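Local coordinates for intracellular protein transport protein USO1 (Saccharomyces cerevisiae S288c, PDB 6LSU) that acts as a membrane tether required for protein transport from the endoplasmic reticulum to the Golgi complex, at residues F613-Q618 / T655-K660; L627-L632 / A664-Q669. One frame throughout, in Å; residues are numbered along the deposited sequence.

In the fold
Both interactions lie toward the C-terminal end of the globular head, the part of this tether that precedes its coiled-coil tail, and their centres are about 10 Å apart. Four helices supply them: 604-614 and 622-637, consecutive in the chain, then 647-658 and 660-673; segments 613-618 and 627-632 lie in ARM 10. Along the chain the segments alternate, 613-618, 627-632, 655-660, 664-669, the first pairing with the third and the second with the fourth. The later helix pair is thereby laid against the earlier one, as in the layered build of an alpha solenoid. The contacts also meet: Arg666 NH2 of interaction 2 reaches Ser614 O of interaction 1 at 2.7 Å, a probable hydrogen bond.

Interaction 1. Residues F613-Q618 / T655-K660; sequences FSYQIQ and TKTLGK
Leu658 lays its CD2 methyl against Ser614 and beside the ring end of Tyr615, joining the end of helix 604-614, in ARM 10, to the end of helix 647-658 in the alpha-solenoid head of Uso1. The close-packed side of this small contact is the inner one. There CD2 lies 3.6 Å from Ser614 OG, both residues being buried, and Leu658 also packs on Leu611. The serine hydroxyl is not left to the methyl: with OG set between the backbone N and the carbonyl carbon (chi1 83°), it turns back along its own helix to hydrogen-bond Leu611 O.

The outer side is looser. Tyr615 follows the last turn of its helix and is exposed, reaching across with only the hydroxyl end of its ring. Thr657 O lies near the ring plane at the hydroxyl edge, but the modelled spacing is too short to trust as a bond, and the placement of the tyrosine hydroxyl is doubtful. Thr657 turns its own hydroxyl to Phe653 O and Ile654 O, one helical turn back. The apolar part of the tyrosine contact is oblique, with Tyr615 CZ 4.1 Å from Leu658 CD2.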
ATOM      1  N   PHE A 613       9.876 -33.371  26.038  1.00 76.56           N
ATOM      2  CA  PHE A 613      10.488 -32.492  25.008  1.00 77.81           C
ATOM      3  C   PHE A 613      11.074 -31.264  25.708  1.00 72.18           C
ATOM      4  O   PHE A 613      12.213 -30.931  25.404  1.00 79.32           O
ATOM      5  CB  PHE A 613       9.509 -32.098  23.892  1.00 75.61           C
ATOM      6  CG  PHE A 613      10.207 -31.252  22.858  1.00 71.42           C
ATOM      7  CD1 PHE A 613      10.484 -29.919  23.116  1.00 71.37           C
ATOM      8  CD2 PHE A 613      10.667 -31.798  21.670  1.00 69.23           C
ATOM      9  CE1 PHE A 613      11.211 -29.154  22.216  1.00 65.11           C
ATOM     10  CE2 PHE A 613      11.381 -31.019  20.764  1.00 63.45           C
ATOM     11  CZ  PHE A 613      11.667 -29.709  21.056  1.00 57.84           C
ATOM     12  N   SER A 614      10.333 -30.644  26.624  1.00 69.52           N
ATOM     13  CA  SER A 614      10.763 -29.422  27.355  1.00 74.87           C
ATOM     14  C   SER A 614      12.182 -29.552  27.927  1.00 73.43           C
ATOM     15  O   SER A 614      12.787 -28.505  28.180  1.00 80.12           O
ATOM     16  CB  SER A 614       9.783 -29.080  28.440  1.00 75.55           C
ATOM     17  OG  SER A 614      10.046 -29.831  29.607  1.00 83.87           O
ATOM     18  N   TYR A 615      12.674 -30.762  28.206  1.00 83.97           N
ATOM     19  CA  TYR A 615      14.050 -30.998  28.753  1.00 90.88           C
ATOM     20  C   TYR A 615      15.039 -31.073  27.591  1.00 99.07           C
ATOM     21  O   TYR A 615      15.272 -32.172  27.026  1.00106.84           O
ATOM     22  CB  TYR A 615      14.154 -32.266  29.622  1.00 83.56           C
ATOM     23  CG  TYR A 615      13.424 -32.151  30.929  1.00 72.13           C
ATOM     24  CD1 TYR A 615      13.977 -31.483  32.006  1.00 71.49           C
ATOM     25  CD2 TYR A 615      12.120 -32.594  31.040  1.00 75.46           C
ATOM     26  CE1 TYR A 615      13.272 -31.316  33.181  1.00 68.58           C
ATOM     27  CE2 TYR A 615      11.400 -32.436  32.213  1.00 72.64           C
ATOM     28  CZ  TYR A 615      11.983 -31.804  33.290  1.00 69.92           C
ATOM     29  OH  TYR A 615      11.239 -31.688  34.425  1.00 83.54           O
ATOM     30  N   GLN A 616      15.592 -29.917  27.228  1.00113.44           N
ATOM     31  CA  GLN A 616      16.616 -29.815  26.161  1.00116.70           C
ATOM     32  C   GLN A 616      17.837 -29.093  26.730  1.00115.77           C
ATOM     33  O   GLN A 616      17.687 -28.372  27.757  1.00108.84           O
ATOM     34  CB  GLN A 616      16.040 -29.113  24.933  1.00117.72           C
ATOM     35  CG  GLN A 616      16.415 -29.792  23.625  1.00117.37           C
ATOM     36  CD  GLN A 616      15.226 -29.888  22.706  1.00111.28           C
ATOM     37  OE1 GLN A 616      14.135 -29.427  23.048  1.00101.67           O
ATOM     38  NE2 GLN A 616      15.432 -30.490  21.539  1.00103.35           N
ATOM     39  N   ILE A 617      18.991 -29.341  26.106  1.00118.22           N
ATOM     40  CA  ILE A 617      20.268 -28.610  26.350  1.00128.84           C
ATOM     41  C   ILE A 617      20.002 -27.096  26.240  1.00141.48           C
ATOM     42  O   ILE A 617      19.290 -26.681  25.292  1.00154.42           O
ATOM     43  CB  ILE A 617      21.379 -29.140  25.414  1.00130.55           C
ATOM     44  CG1 ILE A 617      20.861 -29.537  24.024  1.00129.99           C
ATOM     45  CG2 ILE A 617      22.105 -30.292  26.092  1.00130.04           C
ATOM     46  CD1 ILE A 617      21.696 -30.576  23.284  1.00122.71           C
ATOM     47  N   GLN A 618      20.541 -26.310  27.187  1.00150.08           N
ATOM     48  CA  GLN A 618      20.047 -24.956  27.593  1.00156.54           C
ATOM     49  C   GLN A 618      19.908 -24.013  26.385  1.00158.91           C
ATOM     50  O   GLN A 618      19.091 -23.065  26.478  1.00148.06           O
ATOM     51  CB  GLN A 618      20.963 -24.351  28.666  1.00156.95           C
ATOM     52  CG  GLN A 618      20.464 -23.033  29.264  1.00158.22           C
ATOM     53  CD  GLN A 618      19.267 -23.203  30.171  1.00156.23           C
ATOM     54  OE1 GLN A 618      18.825 -24.317  30.438  1.00154.31           O
ATOM     55  NE2 GLN A 618      18.748 -22.089  30.665  1.00146.82           N
ATOM     56  N   THR A 655       4.373 -29.153  38.295  1.00 87.27           N
ATOM     57  CA  THR A 655       5.246 -28.474  39.287  1.00 89.34           C
ATOM     58  C   THR A 655       6.399 -29.375  39.726  1.00 94.91           C
ATOM     59  O   THR A 655       7.526 -28.870  39.781  1.00 97.88           O
ATOM     60  CB  THR A 655       4.475 -28.089  40.551  1.00 92.72           C
ATOM     61  OG1 THR A 655       3.640 -29.217  40.826  1.00 92.22           O
ATOM     62  CG2 THR A 655       3.643 -26.836  40.390  1.00 92.28           C
ATOM     63  N   LYS A 656       6.123 -30.638  40.077  1.00 94.33           N
ATOM     64  CA  LYS A 656       7.179 -31.589  40.516  1.00 95.24           C
ATOM     65  C   LYS A 656       8.221 -31.724  39.389  1.00 90.49           C
ATOM     66  O   LYS A 656       9.416 -31.550  39.690  1.00 91.60           O
ATOM     67  CB  LYS A 656       6.580 -32.933  40.962  1.00 97.12           C
ATOM     68  CG  LYS A 656       5.920 -32.910  42.339  1.00102.44           C
ATOM     69  CD  LYS A 656       5.274 -34.236  42.736  1.00110.12           C
ATOM     70  CE  LYS A 656       4.405 -34.154  43.977  1.00110.32           C
ATOM     71  NZ  LYS A 656       5.188 -33.835  45.198  1.00117.53           N
ATOM     72  N   THR A 657       7.784 -31.987  38.148  1.00 80.36           N
ATOM     73  CA  THR A 657       8.664 -32.163  36.959  1.00 88.61           C
ATOM     74  C   THR A 657       9.421 -30.884  36.615  1.00 88.98           C
ATOM     75  O   THR A 657      10.646 -30.968  36.513  1.00100.98           O
ATOM     76  CB  THR A 657       7.924 -32.570  35.675  1.00 95.23           C
ATOM     77  OG1 THR A 657       6.661 -31.913  35.561  1.00104.46           O
ATOM     78  CG2 THR A 657       7.626 -34.048  35.592  1.00 96.87           C
ATOM     79  N   LEU A 658       8.737 -29.753  36.417  1.00 93.64           N
ATOM     80  CA  LEU A 658       9.385 -28.544  35.831  1.00 96.72           C
ATOM     81  C   LEU A 658       9.811 -27.567  36.922  1.00 85.21           C
ATOM     82  O   LEU A 658      10.885 -27.020  36.779  1.00 91.05           O
ATOM     83  CB  LEU A 658       8.459 -27.868  34.811  1.00 98.54           C
ATOM     84  CG  LEU A 658       8.548 -28.460  33.404  1.00105.77           C
ATOM     85  CD1 LEU A 658       7.522 -27.839  32.467  1.00100.83           C
ATOM     86  CD2 LEU A 658       9.957 -28.319  32.836  1.00107.72           C
ATOM     87  N   GLY A 659       8.971 -27.328  37.926  1.00 89.44           N
ATOM     88  CA  GLY A 659       9.263 -26.371  39.013  1.00 94.50           C
ATOM     89  C   GLY A 659       8.660 -25.001  38.747  1.00 89.77           C
ATOM     90  O   GLY A 659       8.763 -24.517  37.615  1.00 89.36           O
ATOM     91  N   LYS A 660       8.090 -24.389  39.781  1.00 89.86           N
ATOM     92  CA  LYS A 660       7.404 -23.071  39.741  1.00100.27           C
ATOM     93  C   LYS A 660       8.388 -22.002  39.251  1.00 99.66           C
ATOM     94  O   LYS A 660       7.934 -21.061  38.590  1.00106.95           O
ATOM     95  CB  LYS A 660       6.837 -22.662  41.112  1.00108.13           C
ATOM     96  CG  LYS A 660       6.295 -23.779  42.004  1.00116.78           C
ATOM     97  CD  LYS A 660       7.383 -24.488  42.827  1.00125.34           C
ATOM     98  CE  LYS A 660       6.901 -25.685  43.623  1.00119.54           C
ATOM     99  NZ  LYS A 660       8.038 -26.533  44.055  1.00121.26           N
TER

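Interaction 2. Residues L627-L632 / A664-Q669; sequences LVTMLL and ASRIKQ
Thr629 and Arg666 cross at about a right angle where helix 622-637 packs against helix 660-673. The threonine faces the partner helix with both branches. Its hydroxyl sits beside the backbone N (chi1 -53°), where it hydrogen-bonds Lys625 O one turn earlier and also meets the arginine. With Arg666 extended from CG to NE, the aliphatic part of the chain passes the threonine before the guanidinium does: CD lies 3.6 Å from Thr629 OG1 and 4.0 Å from Thr629 CG2. Beyond it, Arg666 NH1 gives Thr629 OG1 a weak hydrogen bond of 3.3 Å, bent to 131° and oblique to the guanidinium plane. NH2 has the stronger partner in Ser614 O. Replacing Thr629 with a valine removes the hydroxyl, and would probably leave NH1 without this oxygen and the guanidinium freer to swing about its bond to Ser614.

Next to this polar crossing is an apolar one, again nearly perpendicular. Ile667 carries CG1 anti to its carbonyl carbon, and CD1 meets Met630, 4.0 Å from Met630 CG and close to that residue's CA. Met630 extends from CA to SD and bends only at chi3 (-63°). Ile716 of helix 713-717 touches both side chains, and Ile587 packs on Met630, so a third and a fourth helix close around the pair.

All four residues are buried. The oxygens that receive the guanidinium here, a hydroxyl and a main-chain carbonyl, are neutral, which would suit a buried guanidinium held in part by neutral dipoles.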
ATOM      1  N   LEU A 627       7.483 -22.479  24.363  1.00 66.33           N
ATOM      2  CA  LEU A 627       6.093 -22.558  23.846  1.00 68.35           C
ATOM      3  C   LEU A 627       5.427 -23.826  24.358  1.00 70.65           C
ATOM      4  O   LEU A 627       4.221 -23.720  24.840  1.00 71.23           O
ATOM      5  CB  LEU A 627       6.080 -22.487  22.315  1.00 71.19           C
ATOM      6  CG  LEU A 627       6.210 -21.073  21.750  1.00 69.19           C
ATOM      7  CD1 LEU A 627       6.148 -21.096  20.221  1.00 67.91           C
ATOM      8  CD2 LEU A 627       5.130 -20.178  22.339  1.00 63.60           C
ATOM      9  N   VAL A 628       6.146 -24.961  24.274  1.00 68.80           N
ATOM     10  CA  VAL A 628       5.743 -26.231  24.941  1.00 65.29           C
ATOM     11  C   VAL A 628       5.475 -25.936  26.418  1.00 58.11           C
ATOM     12  O   VAL A 628       4.470 -26.364  26.906  1.00 66.62           O
ATOM     13  CB  VAL A 628       6.766 -27.372  24.801  1.00 62.41           C
ATOM     14  CG1 VAL A 628       6.334 -28.550  25.663  1.00 63.36           C
ATOM     15  CG2 VAL A 628       6.908 -27.832  23.362  1.00 63.97           C
ATOM     16  N   THR A 629       6.378 -25.266  27.110  1.00 63.02           N
ATOM     17  CA  THR A 629       6.238 -24.995  28.569  1.00 66.44           C
ATOM     18  C   THR A 629       4.967 -24.175  28.748  1.00 67.04           C
ATOM     19  O   THR A 629       4.170 -24.493  29.634  1.00 75.77           O
ATOM     20  CB  THR A 629       7.448 -24.249  29.132  1.00 66.52           C
ATOM     21  OG1 THR A 629       8.614 -24.987  28.764  1.00 62.63           O
ATOM     22  CG2 THR A 629       7.346 -23.986  30.622  1.00 65.22           C
ATOM     23  N   MET A 630       4.795 -23.144  27.918  1.00 74.30           N
ATOM     24  CA  MET A 630       3.638 -22.207  27.994  1.00 70.73           C
ATOM     25  C   MET A 630       2.313 -22.982  27.800  1.00 73.00           C
ATOM     26  O   MET A 630       1.297 -22.749  28.541  1.00 61.39           O
ATOM     27  CB  MET A 630       3.758 -21.152  26.908  1.00 74.09           C
ATOM     28  CG  MET A 630       2.981 -19.914  27.260  1.00 81.15           C
ATOM     29  SD  MET A 630       2.930 -18.752  25.894  1.00 74.29           S
ATOM     30  CE  MET A 630       4.682 -18.392  25.736  1.00 79.52           C
ATOM     31  N   LEU A 631       2.305 -23.903  26.829  1.00 63.50           N
ATOM     32  CA  LEU A 631       1.116 -24.733  26.563  1.00 59.56           C
ATOM     33  C   LEU A 631       0.662 -25.372  27.876  1.00 72.72           C
ATOM     34  O   LEU A 631      -0.592 -25.320  28.192  1.00 76.06           O
ATOM     35  CB  LEU A 631       1.491 -25.784  25.522  1.00 58.66           C
ATOM     36  CG  LEU A 631       0.379 -26.180  24.565  1.00 59.65           C
ATOM     37  CD1 LEU A 631       0.650 -27.552  23.929  1.00 55.08           C
ATOM     38  CD2 LEU A 631      -0.966 -26.196  25.297  1.00 63.14           C
ATOM     39  N   LEU A 632       1.600 -26.002  28.599  1.00 70.48           N
ATOM     40  CA  LEU A 632       1.279 -26.802  29.807  1.00 75.19           C
ATOM     41  C   LEU A 632       0.793 -25.880  30.928  1.00 66.01           C
ATOM     42  O   LEU A 632      -0.233 -26.210  31.580  1.00 69.32           O
ATOM     43  CB  LEU A 632       2.532 -27.586  30.229  1.00 79.38           C
ATOM     44  CG  LEU A 632       2.961 -28.645  29.224  1.00 75.22           C
ATOM     45  CD1 LEU A 632       4.318 -29.203  29.582  1.00 69.16           C
ATOM     46  CD2 LEU A 632       1.919 -29.761  29.135  1.00 74.40           C
ATOM     47  N   ALA A 664       8.173 -20.017  35.281  1.00 87.97           N
ATOM     48  CA  ALA A 664       8.175 -18.538  35.275  1.00 87.61           C
ATOM     49  C   ALA A 664       9.402 -18.064  34.498  1.00 85.60           C
ATOM     50  O   ALA A 664       9.260 -17.103  33.729  1.00 88.01           O
ATOM     51  CB  ALA A 664       8.140 -17.967  36.675  1.00 85.97           C
ATOM     52  N   SER A 665      10.552 -18.713  34.672  1.00 85.56           N
ATOM     53  CA  SER A 665      11.810 -18.293  34.002  1.00 91.79           C
ATOM     54  C   SER A 665      11.602 -18.401  32.494  1.00 92.67           C
ATOM     55  O   SER A 665      12.019 -17.477  31.778  1.00 92.63           O
ATOM     56  CB  SER A 665      13.007 -19.090  34.452  1.00 88.03           C
ATOM     57  OG  SER A 665      14.008 -19.105  33.452  1.00 93.50           O
ATOM     58  N   ARG A 666      10.977 -19.494  32.046  1.00 90.89           N
ATOM     59  CA  ARG A 666      10.891 -19.848  30.603  1.00 89.62           C
ATOM     60  C   ARG A 666       9.808 -19.018  29.920  1.00 89.51           C
ATOM     61  O   ARG A 666       9.901 -18.920  28.679  1.00 67.82           O
ATOM     62  CB  ARG A 666      10.586 -21.330  30.400  1.00 97.22           C
ATOM     63  CG  ARG A 666      11.790 -22.232  30.616  1.00 96.32           C
ATOM     64  CD  ARG A 666      11.363 -23.676  30.765  1.00105.50           C
ATOM     65  NE  ARG A 666      12.474 -24.586  30.523  1.00107.45           N
ATOM     66  CZ  ARG A 666      12.353 -25.883  30.241  1.00111.98           C
ATOM     67  NH1 ARG A 666      11.159 -26.449  30.174  1.00108.78           N
ATOM     68  NH2 ARG A 666      13.435 -26.616  30.021  1.00119.82           N
ATOM     69  N   ILE A 667       8.812 -18.515  30.676  1.00 85.49           N
ATOM     70  CA  ILE A 667       7.848 -17.475  30.204  1.00 83.62           C
ATOM     71  C   ILE A 667       8.590 -16.140  30.038  1.00 86.37           C
ATOM     72  O   ILE A 667       8.399 -15.481  28.995  1.00 84.97           O
ATOM     73  CB  ILE A 667       6.646 -17.358  31.159  1.00 77.73           C
ATOM     74  CG1 ILE A 667       5.818 -18.643  31.182  1.00 76.82           C
ATOM     75  CG2 ILE A 667       5.800 -16.135  30.822  1.00 81.88           C
ATOM     76  CD1 ILE A 667       5.913 -19.475  29.925  1.00 78.58           C
ATOM     77  N   LYS A 668       9.365 -15.740  31.043  1.00 93.41           N
ATOM     78  CA  LYS A 668      10.169 -14.493  31.025  1.00 97.04           C
ATOM     79  C   LYS A 668      11.223 -14.613  29.923  1.00 91.93           C
ATOM     80  O   LYS A 668      11.513 -13.608  29.301  1.00 94.81           O
ATOM     81  CB  LYS A 668      10.821 -14.240  32.389  1.00115.50           C
ATOM     82  CG  LYS A 668      11.356 -12.830  32.606  1.00128.13           C
ATOM     83  CD  LYS A 668      11.231 -12.348  34.040  1.00132.35           C
ATOM     84  CE  LYS A 668      11.479 -10.859  34.183  1.00134.76           C
ATOM     85  NZ  LYS A 668      10.800 -10.311  35.381  1.00137.31           N
ATOM     86  N   GLN A 669      11.757 -15.807  29.665  1.00 96.53           N
ATOM     87  CA  GLN A 669      12.872 -15.948  28.700  1.00 97.36           C
ATOM     88  C   GLN A 669      12.300 -15.854  27.291  1.00 98.07           C
ATOM     89  O   GLN A 669      13.068 -15.459  26.362  1.00101.92           O
ATOM     90  CB  GLN A 669      13.663 -17.250  28.849  1.00107.94           C
ATOM     91  CG  GLN A 669      14.772 -17.348  27.804  1.00119.34           C
ATOM     92  CD  GLN A 669      15.799 -18.431  28.027  1.00127.29           C
ATOM     93  OE1 GLN A 669      15.473 -19.620  28.085  1.00131.67           O
ATOM     94  NE2 GLN A 669      17.064 -18.019  28.096  1.00129.94           N
TER